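Local coordinates for protein eukaryotic translation initiation factor 2D (Homo sapiens, PDB 5W2F) that delivers tRNA to the P-site of the 40S ribosomal subunit without GTP, the part described here being its C-terminal portion with SWIB/MDM2 and SUI1 domains, at residues A[3-11]-A[23-33]; A[111-119]-A[172-182]. All blocks are in the same frame, centred on the assembly; numbering follows the deposited sequence. Where two conformers were deposited one is given.

Interaction 1: residues A[3-11]-A[23-33]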
loop_
_atom_site.group_PDB
_atom_site.type_symbol
_atom_site.label_atom_id
_atom_site.label_comp_id
_atom_site.label_asym_id
_atom_site.label_seq_id
_atom_site.Cartn_x
_atom_site.Cartn_y
_atom_site.Cartn_z
ATOM N N ILE A 3 -9.312 -1.897 2.663
ATOM C CA ILE A 3 -7.927 -2.336 2.509
ATOM C C ILE A 3 -7.188 -2.189 3.834
ATOM O O ILE A 3 -7.370 -1.223 4.539
ATOM C CB ILE A 3 -7.245 -1.574 1.376
ATOM C CG1 ILE A 3 -7.855 -2.096 0.055
ATOM C CG2 ILE A 3 -5.738 -1.770 1.374
ATOM C CD1 ILE A 3 -7.831 -1.077 -1.003
ATOM N N LYS A 4 -6.353 -3.164 4.173
ATOM C CA LYS A 4 -5.675 -3.165 5.461
ATOM C C LYS A 4 -4.214 -2.732 5.286
ATOM O O LYS A 4 -3.462 -3.388 4.596
ATOM C CB LYS A 4 -5.747 -4.552 6.103
ATOM C CG LYS A 4 -4.981 -4.613 7.418
ATOM C CD LYS A 4 -5.422 -5.720 8.330
ATOM C CE LYS A 4 -5.034 -7.077 7.807
ATOM N NZ LYS A 4 -4.781 -7.969 8.975
ATOM N N PRO A 5 -3.810 -1.622 5.897
ATOM C CA PRO A 5 -2.397 -1.249 5.846
ATOM C C PRO A 5 -1.520 -2.244 6.596
ATOM O O PRO A 5 -1.921 -2.775 7.640
ATOM C CB PRO A 5 -2.345 0.123 6.518
ATOM C CG PRO A 5 -3.640 0.317 7.163
ATOM C CD PRO A 5 -4.605 -0.713 6.725
ATOM N N LEU A 6 -0.337 -2.491 6.034
ATOM C CA LEU A 6 0.652 -3.376 6.618
ATOM C C LEU A 6 2.036 -2.737 6.525
ATOM O O LEU A 6 2.236 -1.723 5.844
ATOM C CB LEU A 6 0.663 -4.730 5.894
ATOM C CG LEU A 6 -0.581 -5.606 6.042
ATOM C CD1 LEU A 6 -0.469 -6.790 5.088
ATOM C CD2 LEU A 6 -0.814 -6.081 7.462
ATOM N N TYR A 7 2.977 -3.360 7.219
ATOM C CA TYR A 7 4.374 -2.951 7.243
ATOM C C TYR A 7 5.217 -4.187 7.042
ATOM O O TYR A 7 4.945 -5.224 7.636
ATOM C CB TYR A 7 4.719 -2.303 8.582
ATOM C CG TYR A 7 3.924 -1.076 8.827
ATOM C CD1 TYR A 7 2.666 -1.148 9.432
ATOM C CD2 TYR A 7 4.379 0.158 8.397
ATOM C CE1 TYR A 7 1.901 -0.020 9.593
ATOM C CE2 TYR A 7 3.630 1.301 8.597
ATOM C CZ TYR A 7 2.384 1.205 9.186
ATOM O OH TYR A 7 1.606 2.335 9.389
ATOM N N CYS A 8 6.219 -4.083 6.181
ATOM C CA CYS A 8 7.083 -5.210 5.874
ATOM C C CYS A 8 8.472 -4.951 6.438
ATOM O O CYS A 8 9.043 -3.884 6.247
ATOM C CB CYS A 8 7.133 -5.446 4.371
ATOM S SG CYS A 8 8.057 -6.913 3.873
ATOM N N VAL A 9 9.009 -5.946 7.129
ATOM C CA VAL A 9 10.310 -5.832 7.786
ATOM C C VAL A 9 11.445 -5.878 6.752
ATOM O O VAL A 9 11.643 -6.911 6.113
ATOM C CB VAL A 9 10.514 -6.954 8.825
ATOM C CG1 VAL A 9 11.902 -6.847 9.460
ATOM C CG2 VAL A 9 9.407 -6.930 9.886
ATOM N N PRO A 10 12.197 -4.770 6.601
ATOM C CA PRO A 10 13.323 -4.790 5.677
ATOM C C PRO A 10 14.560 -5.382 6.324
ATOM O O PRO A 10 14.632 -5.470 7.553
ATOM C CB PRO A 10 13.544 -3.320 5.367
ATOM C CG PRO A 10 13.167 -2.625 6.621
ATOM C CD PRO A 10 12.064 -3.447 7.244
ATOM N N ALA A 11 15.544 -5.733 5.503
ATOM C CA ALA A 11 16.774 -6.319 6.003
ATOM C C ALA A 11 17.417 -5.472 7.094
ATOM O O ALA A 11 17.921 -6.007 8.092
ATOM C CB ALA A 11 17.756 -6.524 4.855
ATOM N N LYS A 23 10.868 -12.269 10.780
ATOM C CA LYS A 23 12.043 -12.231 9.915
ATOM C C LYS A 23 11.930 -11.126 8.876
ATOM O O LYS A 23 10.869 -10.492 8.720
ATOM C CB LYS A 23 12.225 -13.592 9.218
ATOM C CG LYS A 23 11.066 -14.044 8.328
ATOM C CD LYS A 23 11.412 -15.332 7.590
ATOM C CE LYS A 23 10.243 -15.842 6.760
ATOM N NZ LYS A 23 9.099 -16.309 7.597
ATOM N N LYS A 24 13.023 -10.899 8.154
ATOM C CA LYS A 24 12.996 -10.040 6.974
ATOM C C LYS A 24 11.872 -10.523 6.079
ATOM O O LYS A 24 11.777 -11.732 5.796
ATOM C CB LYS A 24 14.319 -10.104 6.208
ATOM C CG LYS A 24 14.291 -9.501 4.808
ATOM C CD LYS A 24 15.650 -9.631 4.139
ATOM C CE LYS A 24 15.684 -8.920 2.791
ATOM N NZ LYS A 24 14.635 -9.377 1.837
ATOM N N GLY A 25 11.045 -9.586 5.628
ATOM C CA GLY A 25 9.912 -9.906 4.775
ATOM C C GLY A 25 8.598 -10.214 5.478
ATOM O O GLY A 25 7.577 -10.412 4.805
ATOM N N SER A 26 8.589 -10.253 6.810
ATOM C CA SER A 26 7.347 -10.507 7.520
ATOM C C SER A 26 6.485 -9.259 7.417
ATOM O O SER A 26 6.992 -8.120 7.345
ATOM C CB SER A 26 7.572 -10.921 8.976
ATOM O OG SER A 26 8.444 -10.036 9.596
ATOM N N PHE A 27 5.184 -9.486 7.372
ATOM C CA PHE A 27 4.208 -8.415 7.308
ATOM C C PHE A 27 3.509 -8.279 8.647
ATOM O O PHE A 27 3.057 -9.274 9.225
ATOM C CB PHE A 27 3.200 -8.700 6.202
ATOM C CG PHE A 27 3.808 -8.654 4.832
ATOM C CD1 PHE A 27 3.916 -7.449 4.149
ATOM C CD2 PHE A 27 4.305 -9.795 4.228
ATOM C CE1 PHE A 27 4.515 -7.392 2.897
ATOM C CE2 PHE A 27 4.910 -9.742 2.986
ATOM C CZ PHE A 27 5.007 -8.549 2.312
ATOM N N LEU A 28 3.394 -7.036 9.110
ATOM C CA LEU A 28 2.867 -6.726 10.417
ATOM C C LEU A 28 1.847 -5.610 10.324
ATOM O O LEU A 28 2.008 -4.668 9.539
ATOM C CB LEU A 28 4.013 -6.275 11.341
ATOM C CG LEU A 28 5.086 -7.324 11.643
ATOM C CD1 LEU A 28 6.282 -6.689 12.338
ATOM C CD2 LEU A 28 4.473 -8.412 12.494
ATOM N N GLU A 29 0.838 -5.673 11.183
ATOM C CA GLU A 29 -0.060 -4.542 11.368
ATOM C C GLU A 29 0.645 -3.489 12.240
ATOM O O GLU A 29 1.547 -3.809 13.037
ATOM C CB GLU A 29 -1.372 -4.986 12.026
ATOM C CG GLU A 29 -2.123 -6.030 11.209
ATOM C CD GLU A 29 -3.409 -6.481 11.856
ATOM O OE1 GLU A 29 -3.971 -5.744 12.666
ATOM O OE2 GLU A 29 -3.873 -7.582 11.539
ATOM N N GLY A 30 0.220 -2.239 12.115
ATOM C CA GLY A 30 0.799 -1.171 12.918
ATOM C C GLY A 30 0.725 -1.471 14.409
ATOM O O GLY A 30 1.674 -1.222 15.139
ATOM N N SER A 31 -0.410 -2.000 14.872
ATOM C CA SER A 31 -0.577 -2.326 16.300
ATOM C C SER A 31 0.432 -3.364 16.768
ATOM O O SER A 31 0.895 -3.319 17.907
ATOM C CB SER A 31 -1.992 -2.805 16.599
ATOM O OG SER A 31 -2.318 -3.948 15.830
ATOM N N GLU A 32 0.787 -4.295 15.883
ATOM C CA GLU A 32 1.780 -5.310 16.199
ATOM C C GLU A 32 3.165 -4.691 16.289
ATOM O O GLU A 32 3.947 -5.032 17.183
ATOM C CB GLU A 32 1.788 -6.427 15.151
ATOM C CG GLU A 32 0.512 -7.215 15.091
ATOM C CD GLU A 32 0.553 -8.293 14.025
ATOM O OE1 GLU A 32 0.628 -7.941 12.824
ATOM O OE2 GLU A 32 0.501 -9.486 14.395
ATOM N N VAL A 33 3.489 -3.806 15.348
ATOM C CA VAL A 33 4.774 -3.090 15.396
ATOM C C VAL A 33 4.917 -2.346 16.719
ATOM O O VAL A 33 5.977 -2.397 17.373
ATOM C CB VAL A 33 4.942 -2.101 14.213
ATOM C CG1 VAL A 33 6.246 -1.320 14.361
ATOM C CG2 VAL A 33 4.894 -2.844 12.882
HETATM O O HOH W 1 -1.845 -1.720 10.176
#

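Interaction 2: residues A[111-119]-A[172-182]. With FMT (formic acid), chain C; FMT (formic acid), chain D.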
loop_
_atom_site.group_PDB
_atom_site.type_symbol
_atom_site.label_atom_id
_atom_site.label_comp_id
_atom_site.label_asym_id
_atom_site.label_seq_id
_atom_site.Cartn_x
_atom_site.Cartn_y
_atom_site.Cartn_z
ATOM N N CYS A 111 -1.782 2.928 -4.036
ATOM C CA CYS A 111 -1.991 3.849 -5.149
ATOM C C CYS A 111 -3.423 3.630 -5.620
ATOM O O CYS A 111 -3.933 2.523 -5.535
ATOM C CB CYS A 111 -1.029 3.535 -6.298
ATOM S SG CYS A 111 -1.051 1.820 -6.895
ATOM N N PRO A 112 -4.064 4.679 -6.129
ATOM C CA PRO A 112 -5.430 4.539 -6.576
ATOM C C PRO A 112 -5.543 3.850 -7.919
ATOM O O PRO A 112 -4.623 3.935 -8.750
ATOM C CB PRO A 112 -5.897 5.981 -6.713
ATOM C CG PRO A 112 -4.644 6.730 -7.073
ATOM C CD PRO A 112 -3.562 6.053 -6.304
ATOM N N ILE A 113 -6.687 3.205 -8.135
ATOM C CA ILE A 113 -7.082 2.862 -9.513
ATOM C C ILE A 113 -7.510 4.166 -10.184
ATOM O O ILE A 113 -8.278 4.939 -9.599
ATOM C CB ILE A 113 -8.227 1.859 -9.537
ATOM C CG1 ILE A 113 -7.744 0.525 -8.990
ATOM C CG2 ILE A 113 -8.765 1.704 -10.952
ATOM C CD1 ILE A 113 -8.835 -0.480 -8.707
ATOM N N ASP A 114 -6.962 4.429 -11.365
ATOM C CA ASP A 114 -7.294 5.624 -12.129
ATOM C C ASP A 114 -8.106 5.225 -13.343
ATOM O O ASP A 114 -7.667 4.407 -14.149
ATOM C CB ASP A 114 -6.040 6.383 -12.606
ATOM C CG ASP A 114 -5.094 6.733 -11.492
ATOM O OD1 ASP A 114 -5.539 7.281 -10.467
ATOM O OD2 ASP A 114 -3.886 6.426 -11.647
ATOM N N ILE A 115 -9.261 5.849 -13.477
ATOM C CA ILE A 115 -10.163 5.676 -14.615
ATOM C C ILE A 115 -10.284 7.011 -15.315
ATOM O O ILE A 115 -10.721 7.981 -14.697
ATOM C CB ILE A 115 -11.565 5.227 -14.192
ATOM C CG1 ILE A 115 -11.526 3.968 -13.336
ATOM C CG2 ILE A 115 -12.460 5.048 -15.407
ATOM C CD1 ILE A 115 -12.729 3.841 -12.458
ATOM N N THR A 116 -9.868 7.069 -16.575
ATOM C CA THR A 116 -9.803 8.311 -17.279
ATOM C C THR A 116 -10.428 8.199 -18.674
ATOM O O THR A 116 -10.190 7.219 -19.377
ATOM C CB THR A 116 -8.324 8.692 -17.353
ATOM O OG1 THR A 116 -7.764 8.652 -16.017
ATOM C CG2 THR A 116 -8.151 10.034 -17.996
ATOM N N LEU A 117 -11.168 9.229 -19.056
ATOM C CA LEU A 117 -11.678 9.374 -20.412
ATOM C C LEU A 117 -10.637 10.113 -21.212
ATOM O O LEU A 117 -10.042 11.072 -20.726
ATOM C CB LEU A 117 -13.000 10.145 -20.391
ATOM C CG LEU A 117 -14.122 9.352 -19.753
ATOM C CD1 LEU A 117 -15.300 10.260 -19.413
ATOM C CD2 LEU A 117 -14.569 8.204 -20.654
ATOM N N ALA A 118 -10.427 9.663 -22.443
ATOM C CA ALA A 118 -9.435 10.252 -23.325
ATOM C C ALA A 118 -9.922 10.211 -24.751
ATOM O O ALA A 118 -10.890 9.520 -25.072
ATOM C CB ALA A 118 -8.114 9.510 -23.212
ATOM N N GLN A 119 -9.263 11.015 -25.576
ATOM C CA GLN A 119 -9.529 11.037 -27.012
ATOM C C GLN A 119 -8.490 10.246 -27.787
ATOM O O GLN A 119 -7.310 10.499 -27.645
ATOM C CB GLN A 119 -9.521 12.468 -27.496
ATOM C CG GLN A 119 -10.663 13.297 -26.950
ATOM C CD GLN A 119 -12.018 12.758 -27.375
ATOM O OE1 GLN A 119 -12.188 12.273 -28.494
ATOM N NE2 GLN A 119 -12.973 12.810 -26.469
ATOM N N GLY A 172 -15.163 3.965 -26.122
ATOM C CA GLY A 172 -16.299 4.711 -25.643
ATOM C C GLY A 172 -16.162 5.160 -24.194
ATOM O O GLY A 172 -15.098 5.051 -23.591
ATOM N N ASN A 173 -17.267 5.683 -23.670
ATOM C CA ASN A 173 -17.343 6.247 -22.327
ATOM C C ASN A 173 -17.968 5.223 -21.412
ATOM O O ASN A 173 -19.191 5.031 -21.408
ATOM C CB ASN A 173 -18.136 7.535 -22.365
ATOM C CG ASN A 173 -18.186 8.238 -21.021
ATOM O OD1 ASN A 173 -17.955 7.617 -19.977
ATOM N ND2 ASN A 173 -18.507 9.534 -21.039
ATOM N N GLN A 174 -17.114 4.547 -20.639
ATOM C CA GLN A 174 -17.531 3.362 -19.895
ATOM C C GLN A 174 -17.322 3.491 -18.403
ATOM O O GLN A 174 -17.348 2.481 -17.686
ATOM C CB GLN A 174 -16.791 2.124 -20.419
ATOM C CG GLN A 174 -16.841 1.978 -21.937
ATOM C CD GLN A 174 -18.241 1.812 -22.514
ATOM O OE1 GLN A 174 -19.226 1.586 -21.799
ATOM N NE2 GLN A 174 -18.325 1.900 -23.839
ATOM N N VAL A 175 -17.123 4.724 -17.927
ATOM C CA VAL A 175 -16.759 4.943 -16.524
ATOM C C VAL A 175 -17.780 4.323 -15.559
ATOM O O VAL A 175 -17.404 3.706 -14.553
ATOM C CB VAL A 175 -16.566 6.433 -16.234
ATOM C CG1 VAL A 175 -16.165 6.668 -14.778
ATOM C CG2 VAL A 175 -15.559 7.069 -17.184
ATOM N N HIS A 176 -19.058 4.468 -15.881
ATOM C CA HIS A 176 -20.121 3.902 -15.042
ATOM C C HIS A 176 -20.036 2.392 -14.897
ATOM O O HIS A 176 -20.331 1.850 -13.836
ATOM C CB HIS A 176 -21.495 4.347 -15.532
ATOM C CG HIS A 176 -21.784 3.999 -16.959
ATOM N ND1 HIS A 176 -21.122 4.594 -18.014
ATOM C CD2 HIS A 176 -22.670 3.126 -17.507
ATOM C CE1 HIS A 176 -21.584 4.095 -19.152
ATOM N NE2 HIS A 176 -22.544 3.222 -18.871
ATOM N N HIS A 177 -19.580 1.710 -15.935
ATOM C CA HIS A 177 -19.394 0.269 -15.850
ATOM C C HIS A 177 -18.224 -0.108 -14.941
ATOM O O HIS A 177 -18.265 -1.154 -14.283
ATOM C CB HIS A 177 -19.207 -0.332 -17.239
ATOM C CG HIS A 177 -20.422 -0.225 -18.104
ATOM N ND1 HIS A 177 -21.642 -0.775 -17.764
ATOM C CD2 HIS A 177 -20.599 0.375 -19.304
ATOM C CE1 HIS A 177 -22.514 -0.522 -18.726
ATOM N NE2 HIS A 177 -21.901 0.158 -19.681
ATOM N N LEU A 178 -17.182 0.720 -14.919
ATOM C CA LEU A 178 -16.103 0.506 -13.949
ATOM C C LEU A 178 -16.586 0.727 -12.522
ATOM O O LEU A 178 -16.115 0.060 -11.607
ATOM C CB LEU A 178 -14.887 1.398 -14.209
ATOM C CG LEU A 178 -13.879 0.901 -15.225
ATOM C CD1 LEU A 178 -13.234 -0.395 -14.744
ATOM C CD2 LEU A 178 -14.489 0.738 -16.607
ATOM N N GLY A 179 -17.482 1.687 -12.318
ATOM C CA GLY A 179 -18.084 1.842 -11.001
ATOM C C GLY A 179 -18.759 0.566 -10.546
ATOM O O GLY A 179 -18.524 0.088 -9.429
ATOM N N TRP A 180 -19.559 -0.033 -11.426
ATOM C CA TRP A 180 -20.177 -1.313 -11.104
ATOM C C TRP A 180 -19.122 -2.370 -10.766
ATOM O O TRP A 180 -19.185 -3.035 -9.732
ATOM C CB TRP A 180 -21.057 -1.778 -12.263
ATOM C CG TRP A 180 -21.373 -3.232 -12.203
ATOM C CD1 TRP A 180 -22.265 -3.837 -11.373
ATOM C CD2 TRP A 180 -20.724 -4.288 -12.939
ATOM N NE1 TRP A 180 -22.242 -5.197 -11.564
ATOM C CE2 TRP A 180 -21.313 -5.499 -12.526
ATOM C CE3 TRP A 180 -19.737 -4.318 -13.928
ATOM C CZ2 TRP A 180 -20.934 -6.733 -13.059
ATOM C CZ3 TRP A 180 -19.338 -5.557 -14.441
ATOM C CH2 TRP A 180 -19.945 -6.741 -14.008
ATOM N N LEU A 181 -18.173 -2.542 -11.664
ATOM C CA LEU A 181 -17.219 -3.628 -11.532
ATOM C C LEU A 181 -16.400 -3.485 -10.260
ATOM O O LEU A 181 -16.253 -4.443 -9.490
ATOM C CB LEU A 181 -16.299 -3.690 -12.757
ATOM C CG LEU A 181 -15.288 -4.856 -12.777
ATOM C CD1 LEU A 181 -16.012 -6.196 -12.725
ATOM C CD2 LEU A 181 -14.350 -4.814 -13.976
ATOM N N LEU A 182 -15.859 -2.296 -10.034
ATOM C CA LEU A 182 -14.935 -2.091 -8.936
ATOM C C LEU A 182 -15.628 -1.943 -7.588
ATOM O O LEU A 182 -15.153 -2.496 -6.603
ATOM C CB LEU A 182 -14.039 -0.882 -9.208
ATOM C CG LEU A 182 -13.200 -0.979 -10.466
ATOM C CD1 LEU A 182 -12.405 0.307 -10.684
ATOM C CD2 LEU A 182 -12.264 -2.187 -10.494
HETATM C C FMT C . -23.270 -1.162 -14.872
HETATM O O1 FMT C . -24.034 -1.707 -14.083
HETATM O O2 FMT C . -22.469 -1.942 -15.588
HETATM C C FMT D . -19.719 10.889 -24.761
HETATM O O1 FMT D . -19.385 10.377 -23.718
HETATM O O2 FMT D . -19.141 12.034 -25.072
#

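Interaction 1: residues A[3-11]-A[23-33]
An antiparallel pair of strands within the SWIB/MDM2 region joins Tyr7 and Cys8 to Leu28 and Phe27. Tyr7 and Leu28 form the hydrogen-bonded pair, Tyr7 N to Leu28 O and Leu28 N to Tyr7 O both measuring 2.8 Å. Beyond them Val9 N bonds to Ser26 O, and Val9 O takes Gly25 N at 2.8 Å, within the type II turn from Lys23 to Ser26 that leads into strand 27-28. The Ser26 hydroxyl bonds Lys23 O, which also accepts Ser26 N, and Ser26 OG lies against Val9 CG2.

Cys8 carries SG anti to its backbone N (chi1 -175°), which places the sulfur over one face of the Phe27 ring, 4.0 Å from SG to the ring centroid. On the other face of the sheet Tyr7 turns its ring edge to Leu28 O, and its CE1 lies 3.7 Å from Gly30 CA. Lys4, bent near its end, crosses Glu29 at about a right angle; Lys4 NZ meets Glu29 OE2 from above the carboxylate plane at 2.7 Å in a salt bridge. Glu29 occupies the N-cap position before helix 30-43, its N-H held by Glu32 OE1. Strand 4-8 also pairs with strand 91-96, making this the edge of a four-stranded antiparallel sheet.

Interaction 2: residues A[111-119]-A[172-182]
Ile113, Ile115 and Leu117, alternate residues of strand 113-119, point their side chains at Leu182, Leu178, Val175 and Asn173 on and just before the helix that lies along the sheet. Strand and helix segments run nearly antiparallel, their axes 9.6 Å apart at 164°, and no hydrogen bond links them.

Ile115 holds the middle. Its CG1 lies anti to the carbonyl carbon (chi1 -54°), which sends CD1 to Leu178 CB at 3.7 Å and to Leu182 CD1 at 4.0 Å, the latter tip to tip, while CG2 reaches both methyls of Val175. Ile113 repeats this rotamer, and its CG2 meets the same Leu182 CD1 end on at 3.9 Å, so that one leucine methyl serves two isoleucines.

At the other end the branch of Leu117 slants across two neighbours: CG lies 3.7 Å from Val175 CG2, and CD2 approaches Asn173 OD1 at 3.5 Å. Asn173 has CG anti to its backbone N (chi1 -176°), which lays the amide beside the leucine methyls; ND2 donates to O1 of a formic acid molecule at 2.9 Å. A second formic acid molecule lies on the side of the helix turned from the strand, where His177 ND1 donates to its O2 nearly straight; Arg149 NE also binds a formic acid molecule.

Gln174 holds the N-cap position of the helix, with Thr127 OG1 of the adjacent strand bonded to its backbone N. Strand 113-121, central strand 124-130 and helix 175-185 belong to the SUI1 domain, and this layer of aliphatic side chains between helix and sheet is characteristic of its alpha-beta sandwich, one sheet covered by helices.

How the interactions relate
Interactions 1 and 2 follow one another along the chain and belong to different family regions, SWIB/MDM2 and SUI1. Their centres lie about 31 Å apart and their nearest atoms about 7 Å, without touching. Ile3, at the start of 3-11, and Ile113, in 111-119, both pack on Tyr135, whose hydroxyl also bonds Cys111 O, so this tyrosine connects the near ends of the two contacts. The bonding differs: interaction 1 is held by backbone hydrogen bonds and a salt bridge, interaction 2 by side-chain packing, mostly apolar, without a hydrogen bond between its segments. The formic acid molecules that accompany interaction 2 probably come from the crystallisation liquor.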